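Local structure of alpha-L-rhamnosidase (Aspergillus terreus, 6GSZ) at residues G649-A652 and N653-Q656; F321-A324 and S325-V329; S119-P122 and T123-D126. The protein probably hydrolyses terminal non-reducing alpha-L-rhamnose residues from alpha-L-rhamnosides, as a calcium-binding, N-glycosylated glycosidase. One frame throughout, in Å; residues are numbered along the deposited sequence.

From the N terminus the chain reaches contact 3 first, at 119-126, in the loop that leads from strand 116-119 to strand 132-140. Contact 2 follows at 321-329, where strands 319-322 and 328-332 turn back on each other as a hairpin in the concanavalin-like region. Contact 1 comes last, at 649-656, in the loop between helices 623-644 and 656-664 of the six-hairpin glycosidase region. Each closes before the next opens, so the three stand in series and none nests in or crosses another. They are also far apart in space: the centres of contact 2 and contact 3 are about 40 Å apart, and contact 1 lies farther still from both.

Contact 1: G649-A652 and N653-Q656; sequences GTMA and NETQ. With NAG (2-acetamido-2-deoxy-beta-D-glucopyranose), chain E; NAG (2-acetamido-2-deoxy-beta-D-glucopyranose), chain G.
In the glycosylated loop between helices 623-644 and 656-664, Glu654, the centre of an inverse gamma turn, reaches back to the backbone of Met651. Its OE2 accepts from Met651 N at 2.8 Å, a fairly straight bond (161°) on the anti lone pair, the one away from OE1. A bend at chi2 (-89°) turns the carboxylate back along the chain, across the Thr650 and Met651 side chains at about a right angle. Methyl CG2 of Thr650 lies 3.6 Å from Glu654 OE2, and Met651 CB is 3.5 Å from the same oxygen. OE1 forms a salt bridge with Arg680, so both carboxylate oxygens are held and the rotation of the group is fixed.

Two sugars lie beside the loop. Asn653 ND2 is bonded to C1 of NAG in chain E (1.4 Å), while its OD1 accepts from Asn597 N, which steadies the amide that carries the glycan. Thr650 OG1, hydrogen-bonded to Asn648, approaches O5 of NAG in chain G at 3.2 Å. Met651, bent at chi2 and chi3, sends its thioether inward among Leu600 of helix 598-619 and Leu659 and Pro662 of helix 656-664, whereas Glu654 packs on Ile684 of helix 671-687.

Contact 2: F321-A324 and S325-V329; sequences FSSA and SGKTV
The phenyl ring of Phe321 has Val329 CB over one face, a CH-pi contact with CB 3.9 Å from the ring centroid and 18° off the normal. Methyl CG1 of the valine reaches the rim at CZ, 3.5 Å away. With chi1 at 67°, CG of Phe321 sits between the backbone N and the carbonyl carbon, which folds the ring across its partner; Tyr400 of the neighbouring strand 400-404 touches both side chains.

The two residues face each other in a beta hairpin of the concanavalin-like region, strands 319-322 and 328-332 joined by a type I turn from Ser323 to Gly326 with a G1 beta bulge at Gly326 and Lys327. Phe321 and Val329 form an antiparallel hydrogen-bonded pair, with Phe321 N to Val329 O and Val329 N to Phe321 O both 2.9 Å. Ser322 and Thr328 are the next, non-hydrogen-bonded pair, their side chains on the face opposite Phe321 and Val329. Ser323 N completes the bulge by donating to Lys327 O at 2.8 Å, and the same carbonyl receives a CA-H contact from Ser322.

Gly326, at the positive phi of the bulge, closes the turn by donating to Ser323 O from well above the carbonyl plane. That oxygen also accepts from Ser322 OG, in plane and on a lone pair. Glu364 binds the hydroxyls of Ser323 and Ser325 through its two carboxylate oxygens, tying the turn to strand 364-365. Ser323 OG accepts from Lys327 N at 2.9 Å, and more weakly from Ser325 N at 3.4 Å.

Contact 3: S119-P122 and T123-D126; sequences SDRP and TEVD
Carboxylate oxygen OE2 of Glu124 is gripped by Arg121, by a water and by the backbone N of Arg130. Arg121 NH1 donates to it at 3.1 Å in a salt bridge whose N-H points straight at the acceptor (179°). The oxygen lies in the guanidinium plane, at its edge, yet the arginine meets the carboxylate from above, 67° out of the carboxylate plane. The water bridges the same two side chains: it accepts from Arg121 NH2 at 2.7 Å and donates to Glu124 OE2, also at 2.7 Å. Arginine, water and carboxylate oxygen thus close a small ring of polar contacts.

Extended from CG to NE, with CG anti to the backbone N (chi1 -176°), the arginine runs forward past Pro122, while a bend at chi2 turns the Glu124 carboxylate to meet it. These residues belong to the loop that leaves strand 116-119 for strand 132-140, and at its start lies an ST turn in which Ser119 OG accepts from Arg121 N at 2.9 Å. Arg121 also packs on Ile132 of the later strand. The other carboxylate oxygen, Glu124 OE1, is hydrogen-bonded to His129 ND1, and Thr123 OG1 is hydrogen-bonded to Asp225 O.

Contact 1: G649-A652 and N653-Q656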
ATOM      1  N   GLY A 649      26.403   4.789 -31.362  1.00 16.19           N
ATOM      2  CA  GLY A 649      25.425   4.107 -30.526  1.00 16.24           C
ATOM      3  C   GLY A 649      25.894   3.783 -29.108  1.00 15.85           C
ATOM      4  O   GLY A 649      25.261   2.939 -28.467  1.00 18.46           O
ATOM      5  N   THR A 650      27.025   4.365 -28.670  1.00 16.53           N
ATOM      6  CA  THR A 650      27.567   4.163 -27.331  1.00 17.64           C
ATOM      7  C   THR A 650      26.967   5.173 -26.342  1.00 15.97           C
ATOM      8  O   THR A 650      26.859   6.346 -26.634  1.00 16.03           O
ATOM      9  CB  THR A 650      29.098   4.309 -27.354  1.00 17.99           C
ATOM     10  OG1 THR A 650      29.612   3.429 -28.357  1.00 19.24           O
ATOM     11  CG2 THR A 650      29.723   3.989 -26.016  1.00 19.75           C
ATOM     12  N   MET A 651      26.569   4.685 -25.162  1.00 15.76           N
ATOM     13  CA  MET A 651      26.042   5.578 -24.144  1.00 15.89           C
ATOM     14  C   MET A 651      27.188   6.361 -23.482  1.00 16.93           C
ATOM     15  O   MET A 651      28.304   5.832 -23.328  1.00 17.80           O
ATOM     16  CB  MET A 651      25.315   4.780 -23.069  1.00 17.35           C
ATOM     17  CG  MET A 651      24.058   4.089 -23.585  1.00 16.22           C
ATOM     18  SD  MET A 651      22.886   5.150 -24.465  1.00 16.87           S
ATOM     19  CE  MET A 651      22.583   6.378 -23.212  1.00 15.12           C
ATOM     20  N   ALA A 652      26.882   7.587 -23.027  1.00 17.62           N
ATOM     21  CA  ALA A 652      27.859   8.401 -22.306  1.00 17.96           C
ATOM     22  C   ALA A 652      28.411   7.624 -21.093  1.00 17.35           C
ATOM     23  O   ALA A 652      29.611   7.695 -20.797  1.00 19.62           O
ATOM     24  CB  ALA A 652      27.234   9.712 -21.886  1.00 18.96           C
ATOM     25  N   ASN A 653      27.539   6.873 -20.422  1.00 17.52           N
ATOM     26  CA  ASN A 653      27.935   5.936 -19.352  1.00 17.77           C
ATOM     27  C   ASN A 653      27.445   4.531 -19.709  1.00 18.71           C
ATOM     28  O   ASN A 653      26.245   4.264 -19.725  1.00 17.14           O
ATOM     29  CB  ASN A 653      27.382   6.362 -17.984  1.00 17.33           C
ATOM     30  CG  ASN A 653      27.597   7.825 -17.697  1.00 19.71           C
ATOM     31  OD1 ASN A 653      26.644   8.519 -17.415  1.00 19.72           O
ATOM     32  ND2 ASN A 653      28.846   8.288 -17.786  1.00 21.06           N
ATOM     33  N   GLU A 654      28.392   3.627 -19.970  1.00 18.89           N
ATOM     34  CA  GLU A 654      28.082   2.236 -20.298  1.00 18.42           C
ATOM     35  C   GLU A 654      27.996   1.408 -19.007  1.00 18.86           C
ATOM     36  O   GLU A 654      28.877   0.656 -18.647  1.00 20.84           O
ATOM     37  CB  GLU A 654      29.132   1.690 -21.265  1.00 19.35           C
ATOM     38  CG  GLU A 654      29.024   2.235 -22.683  1.00 18.94           C
ATOM     39  CD  GLU A 654      28.112   1.431 -23.611  1.00 19.87           C
ATOM     40  OE1 GLU A 654      28.260   0.211 -23.626  1.00 20.60           O
ATOM     41  OE2 GLU A 654      27.206   2.058 -24.268  1.00 18.48           O
ATOM     42  N   THR A 655      26.882   1.619 -18.310  1.00 16.24           N
ATOM     43  CA  THR A 655      26.545   1.024 -17.036  1.00 15.84           C
ATOM     44  C   THR A 655      25.215   0.293 -17.177  1.00 15.56           C
ATOM     45  O   THR A 655      24.508   0.439 -18.184  1.00 14.99           O
ATOM     46  CB  THR A 655      26.401   2.105 -15.967  1.00 14.74           C
ATOM     47  OG1 THR A 655      25.347   3.006 -16.354  1.00 15.69           O
ATOM     48  CG2 THR A 655      27.694   2.872 -15.764  1.00 15.74           C
ATOM     49  N   GLN A 656      24.890  -0.540 -16.199  1.00 15.15           N
ATOM     50  CA  GLN A 656      23.646  -1.263 -16.249  1.00 14.98           C
ATOM     51  C   GLN A 656      22.480  -0.284 -16.420  1.00 14.95           C
ATOM     52  O   GLN A 656      21.609  -0.511 -17.259  1.00 14.93           O
ATOM     53  CB  GLN A 656      23.495  -2.184 -15.051  1.00 16.06           C
ATOM     54  CG  GLN A 656      24.463  -3.350 -15.083  1.00 16.97           C
ATOM     55  CD  GLN A 656      24.233  -4.332 -13.962  1.00 16.62           C
ATOM     56  OE1 GLN A 656      23.116  -4.471 -13.446  1.00 16.96           O
ATOM     57  NE2 GLN A 656      25.317  -5.002 -13.569  1.00 17.83           N
TER
HETATM   58  C1  NAG E   1      29.146   9.687 -17.566  1.00 24.58           C
HETATM   59  C2  NAG E   1      30.440   9.893 -16.831  1.00 31.16           C
HETATM   60  C3  NAG E   1      30.787  11.383 -16.731  1.00 32.21           C
HETATM   61  C4  NAG E   1      30.674  12.135 -18.054  1.00 29.60           C
HETATM   62  C5  NAG E   1      29.278  11.859 -18.652  1.00 28.39           C
HETATM   63  C6  NAG E   1      28.993  12.578 -19.973  1.00 30.83           C
HETATM   64  C7  NAG E   1      29.351   9.740 -14.582  1.00 35.22           C
HETATM   65  C8  NAG E   1      29.381   9.055 -13.270  1.00 39.92           C
HETATM   66  N2  NAG E   1      30.277   9.309 -15.504  1.00 32.32           N
HETATM   67  O3  NAG E   1      32.079  11.463 -16.197  1.00 38.12           O
HETATM   68  O4  NAG E   1      30.638  13.528 -17.748  1.00 34.20           O
HETATM   69  O5  NAG E   1      29.121  10.451 -18.785  1.00 25.37           O
HETATM   70  O6  NAG E   1      29.987  12.198 -20.928  1.00 37.70           O
HETATM   71  O7  NAG E   1      28.501  10.640 -14.724  1.00 33.29           O
HETATM   72  C1  NAG G 917      32.412   4.334 -30.939  0.50 21.51           C
HETATM   73  C2  NAG G 917      32.329   5.736 -30.228  0.50 23.66           C
HETATM   74  C3  NAG G 917      33.201   5.751 -28.927  0.50 28.56           C
HETATM   75  C4  NAG G 917      33.144   4.457 -28.124  0.50 33.32           C
HETATM   76  C5  NAG G 917      33.378   3.262 -29.043  0.50 33.53           C
HETATM   77  C6  NAG G 917      33.184   1.931 -28.339  0.50 36.69           C
HETATM   78  C7  NAG G 917      31.684   7.550 -31.847  0.50 21.41           C
HETATM   79  C8  NAG G 917      32.079   8.787 -32.618  0.50 21.90           C
HETATM   80  N2  NAG G 917      32.647   6.882 -31.131  0.50 22.91           N
HETATM   81  O3  NAG G 917      32.793   6.699 -27.943  0.50 28.92           O
HETATM   82  O4  NAG G 917      34.060   4.505 -27.003  0.50 44.29           O
HETATM   83  O5  NAG G 917      32.373   3.267 -30.043  0.50 25.51           O
HETATM   84  O6  NAG G 917      33.534   0.883 -29.253  0.50 45.31           O
HETATM   85  O7  NAG G 917      30.530   7.222 -31.878  0.50 15.31           O

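Contact 2: F321-A324 and S325-V329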
ATOM      1  N   PHE A 321      16.074 -15.948  23.505  1.00 22.13           N
ATOM      2  CA  PHE A 321      17.503 -16.240  23.657  1.00 25.68           C
ATOM      3  C   PHE A 321      18.176 -15.144  24.480  1.00 25.12           C
ATOM      4  O   PHE A 321      17.594 -14.096  24.722  1.00 24.28           O
ATOM      5  CB  PHE A 321      18.174 -16.450  22.297  1.00 25.64           C
ATOM      6  CG  PHE A 321      18.262 -15.241  21.409  1.00 25.92           C
ATOM      7  CD1 PHE A 321      17.259 -14.978  20.493  1.00 28.66           C
ATOM      8  CD2 PHE A 321      19.365 -14.405  21.453  1.00 26.71           C
ATOM      9  CE1 PHE A 321      17.336 -13.866  19.673  1.00 27.17           C
ATOM     10  CE2 PHE A 321      19.447 -13.293  20.628  1.00 26.17           C
ATOM     11  CZ  PHE A 321      18.441 -13.033  19.725  1.00 22.75           C
ATOM     12  N   SER A 322      19.413 -15.432  24.890  1.00 25.97           N
ATOM     13  CA  SER A 322      20.195 -14.528  25.652  1.00 25.60           C
ATOM     14  C   SER A 322      21.164 -13.786  24.727  1.00 23.83           C
ATOM     15  O   SER A 322      21.814 -14.410  23.912  1.00 27.43           O
ATOM     16  CB  SER A 322      20.921 -15.301  26.737  1.00 33.82           C
ATOM     17  OG  SER A 322      21.890 -14.483  27.348  1.00 41.77           O
ATOM     18  N   SER A 323      21.244 -12.458  24.853  1.00 24.23           N
ATOM     19  CA  SER A 323      22.197 -11.651  24.103  1.00 23.66           C
ATOM     20  C   SER A 323      23.618 -11.905  24.612  1.00 25.89           C
ATOM     21  O   SER A 323      23.799 -12.597  25.615  1.00 27.21           O
ATOM     22  CB  SER A 323      21.863 -10.185  24.157  1.00 24.04           C
ATOM     23  OG  SER A 323      22.276  -9.607  25.363  1.00 23.94           O
ATOM     24  N   ALA A 324      24.620 -11.301  23.952  1.00 25.84           N
ATOM     25  CA  ALA A 324      26.029 -11.473  24.368  1.00 29.52           C
ATOM     26  C   ALA A 324      26.210 -11.066  25.833  1.00 29.61           C
ATOM     27  O   ALA A 324      26.986 -11.677  26.555  1.00 32.97           O
ATOM     28  CB  ALA A 324      26.962 -10.696  23.470  1.00 30.77           C
ATOM     29  N   SER A 325      25.475 -10.038  26.271  1.00 29.46           N
ATOM     30  CA  SER A 325      25.622  -9.499  27.659  1.00 28.83           C
ATOM     31  C   SER A 325      24.544 -10.043  28.608  1.00 28.26           C
ATOM     32  O   SER A 325      24.429  -9.564  29.731  1.00 33.75           O
ATOM     33  CB  SER A 325      25.575  -7.992  27.614  1.00 31.41           C
ATOM     34  OG  SER A 325      24.304  -7.557  27.145  1.00 31.97           O
ATOM     35  N   GLY A 326      23.756 -11.019  28.157  1.00 25.53           N
ATOM     36  CA  GLY A 326      22.774 -11.704  28.972  1.00 28.88           C
ATOM     37  C   GLY A 326      21.398 -11.043  28.964  1.00 28.07           C
ATOM     38  O   GLY A 326      20.569 -11.386  29.801  1.00 26.90           O
ATOM     39  N   LYS A 327      21.130 -10.142  28.010  1.00 26.19           N
ATOM     40  CA  LYS A 327      19.784  -9.550  27.899  1.00 24.59           C
ATOM     41  C   LYS A 327      18.818 -10.599  27.313  1.00 22.77           C
ATOM     42  O   LYS A 327      19.209 -11.480  26.522  1.00 25.01           O
ATOM     43  CB  LYS A 327      19.800  -8.285  27.033  1.00 23.26           C
ATOM     44  CG  LYS A 327      20.751  -7.172  27.458  1.00 24.58           C
ATOM     45  CD  LYS A 327      20.587  -6.709  28.891  1.00 29.85           C
ATOM     46  CE  LYS A 327      21.759  -5.861  29.366  1.00 41.58           C
ATOM     47  NZ  LYS A 327      21.556  -5.382  30.758  1.00 53.20           N
ATOM     48  N   THR A 328      17.531 -10.470  27.635  1.00 22.03           N
ATOM     49  CA  THR A 328      16.506 -11.365  27.112  1.00 21.61           C
ATOM     50  C   THR A 328      15.990 -10.815  25.784  1.00 20.97           C
ATOM     51  O   THR A 328      15.559  -9.664  25.744  1.00 19.41           O
ATOM     52  CB  THR A 328      15.339 -11.502  28.093  1.00 21.37           C
ATOM     53  OG1 THR A 328      15.865 -12.077  29.290  1.00 25.77           O
ATOM     54  CG2 THR A 328      14.221 -12.361  27.568  1.00 23.92           C
ATOM     55  N   VAL A 329      16.027 -11.654  24.735  1.00 20.37           N
ATOM     56  CA  VAL A 329      15.619 -11.251  23.383  1.00 19.90           C
ATOM     57  C   VAL A 329      14.601 -12.242  22.811  1.00 20.12           C
ATOM     58  O   VAL A 329      14.793 -13.462  22.810  1.00 21.19           O
ATOM     59  CB  VAL A 329      16.823 -11.101  22.441  1.00 19.50           C
ATOM     60  CG1 VAL A 329      16.402 -10.541  21.090  1.00 20.30           C
ATOM     61  CG2 VAL A 329      17.921 -10.241  23.044  1.00 22.99           C
TER

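Contact 3: S119-P122 and T123-D126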
ATOM      1  N   SER A 119     -10.041  18.749  24.957  1.00 10.79           N
ATOM      2  CA  SER A 119     -10.064  18.868  26.423  1.00 10.98           C
ATOM      3  C   SER A 119      -9.799  20.293  26.916  1.00 12.38           C
ATOM      4  O   SER A 119      -9.011  21.036  26.349  1.00 12.59           O
ATOM      5  CB  SER A 119      -9.027  17.925  27.018  1.00 10.81           C
ATOM      6  OG  SER A 119      -9.041  17.965  28.419  1.00 12.32           O
ATOM      7  N   ASP A 120     -10.417  20.601  28.063  1.00 11.98           N
ATOM      8  CA  ASP A 120     -10.038  21.778  28.812  1.00 11.62           C
ATOM      9  C   ASP A 120      -8.643  21.646  29.427  1.00 12.04           C
ATOM     10  O   ASP A 120      -8.101  22.644  29.909  1.00 14.68           O
ATOM     11  CB  ASP A 120     -11.085  22.077  29.876  1.00 12.94           C
ATOM     12  CG  ASP A 120     -12.279  22.900  29.392  1.00 14.59           C
ATOM     13  OD1 ASP A 120     -12.289  23.359  28.214  1.00 16.63           O
ATOM     14  OD2 ASP A 120     -13.184  23.145  30.211  1.00 18.13           O
ATOM     15  N   ARG A 121      -8.067  20.449  29.448  1.00 12.61           N
ATOM     16  CA  ARG A 121      -6.653  20.326  29.852  1.00 13.09           C
ATOM     17  C   ARG A 121      -5.791  21.066  28.844  1.00 12.32           C
ATOM     18  O   ARG A 121      -5.956  20.868  27.659  1.00 14.32           O
ATOM     19  CB  ARG A 121      -6.247  18.869  29.898  1.00 14.15           C
ATOM     20  CG  ARG A 121      -4.842  18.585  30.380  1.00 13.82           C
ATOM     21  CD  ARG A 121      -4.580  17.093  30.309  1.00 15.38           C
ATOM     22  NE  ARG A 121      -3.285  16.651  30.797  1.00 16.75           N
ATOM     23  CZ  ARG A 121      -2.221  16.415  30.053  1.00 19.86           C
ATOM     24  NH1 ARG A 121      -2.224  16.682  28.753  1.00 19.96           N
ATOM     25  NH2 ARG A 121      -1.134  15.924  30.643  1.00 24.56           N
ATOM     26  N   PRO A 122      -4.826  21.903  29.245  1.00 12.86           N
ATOM     27  CA  PRO A 122      -4.004  22.597  28.263  1.00 14.20           C
ATOM     28  C   PRO A 122      -3.153  21.618  27.450  1.00 13.94           C
ATOM     29  O   PRO A 122      -2.653  20.642  27.979  1.00 13.51           O
ATOM     30  CB  PRO A 122      -3.101  23.545  29.072  1.00 17.60           C
ATOM     31  CG  PRO A 122      -3.314  23.195  30.479  1.00 21.30           C
ATOM     32  CD  PRO A 122      -4.505  22.294  30.622  1.00 14.68           C
ATOM     33  N   THR A 123      -2.996  21.909  26.152  1.00 11.93           N
ATOM     34  CA  THR A 123      -2.112  21.093  25.328  1.00 13.02           C
ATOM     35  C   THR A 123      -0.647  21.337  25.767  1.00 13.26           C
ATOM     36  O   THR A 123      -0.251  22.417  26.247  1.00 14.82           O
ATOM     37  CB  THR A 123      -2.327  21.365  23.849  1.00 13.34           C
ATOM     38  OG1 THR A 123      -1.822  20.232  23.145  1.00 12.87           O
ATOM     39  CG2 THR A 123      -1.672  22.635  23.363  1.00 13.66           C
ATOM     40  N   GLU A 124       0.181  20.324  25.574  1.00 12.42           N
ATOM     41  CA  GLU A 124       1.570  20.422  25.888  1.00 12.97           C
ATOM     42  C   GLU A 124       2.270  21.354  24.893  1.00 12.89           C
ATOM     43  O   GLU A 124       1.950  21.363  23.672  1.00 14.21           O
ATOM     44  CB  GLU A 124       2.246  19.056  25.824  1.00 14.24           C
ATOM     45  CG  GLU A 124       1.696  18.037  26.810  1.00 14.56           C
ATOM     46  CD  GLU A 124       0.497  17.200  26.394  1.00 14.38           C
ATOM     47  OE1 GLU A 124      -0.193  17.576  25.395  1.00 13.33           O
ATOM     48  OE2 GLU A 124       0.280  16.137  27.071  1.00 14.07           O
ATOM     49  N   VAL A 125       3.288  22.050  25.392  1.00 15.13           N
ATOM     50  CA  VAL A 125       4.125  22.966  24.621  1.00 16.96           C
ATOM     51  C   VAL A 125       5.486  22.301  24.389  1.00 16.20           C
ATOM     52  O   VAL A 125       6.148  21.802  25.306  1.00 19.15           O
ATOM     53  CB  VAL A 125       4.299  24.307  25.349  1.00 20.50           C
ATOM     54  CG1 VAL A 125       5.250  25.225  24.587  1.00 23.22           C
ATOM     55  CG2 VAL A 125       2.947  24.984  25.544  1.00 23.82           C
ATOM     56  N   ASP A 126       5.847  22.206  23.105  1.00 16.57           N
ATOM     57  CA  ASP A 126       7.185  21.729  22.662  1.00 18.33           C
ATOM     58  C   ASP A 126       7.397  20.314  23.206  1.00 17.45           C
ATOM     59  O   ASP A 126       8.478  19.965  23.653  1.00 19.31           O
ATOM     60  CB  ASP A 126       8.281  22.708  23.096  1.00 23.81           C
ATOM     61  CG  ASP A 126       8.229  24.063  22.388  1.00 34.82           C
ATOM     62  OD1 ASP A 126       7.859  24.102  21.183  1.00 40.28           O
ATOM     63  OD2 ASP A 126       8.574  25.087  23.039  1.00 45.92           O
TER
HETATM   64  O   HOH W   1       1.329  15.692  29.542  1.00 26.72           O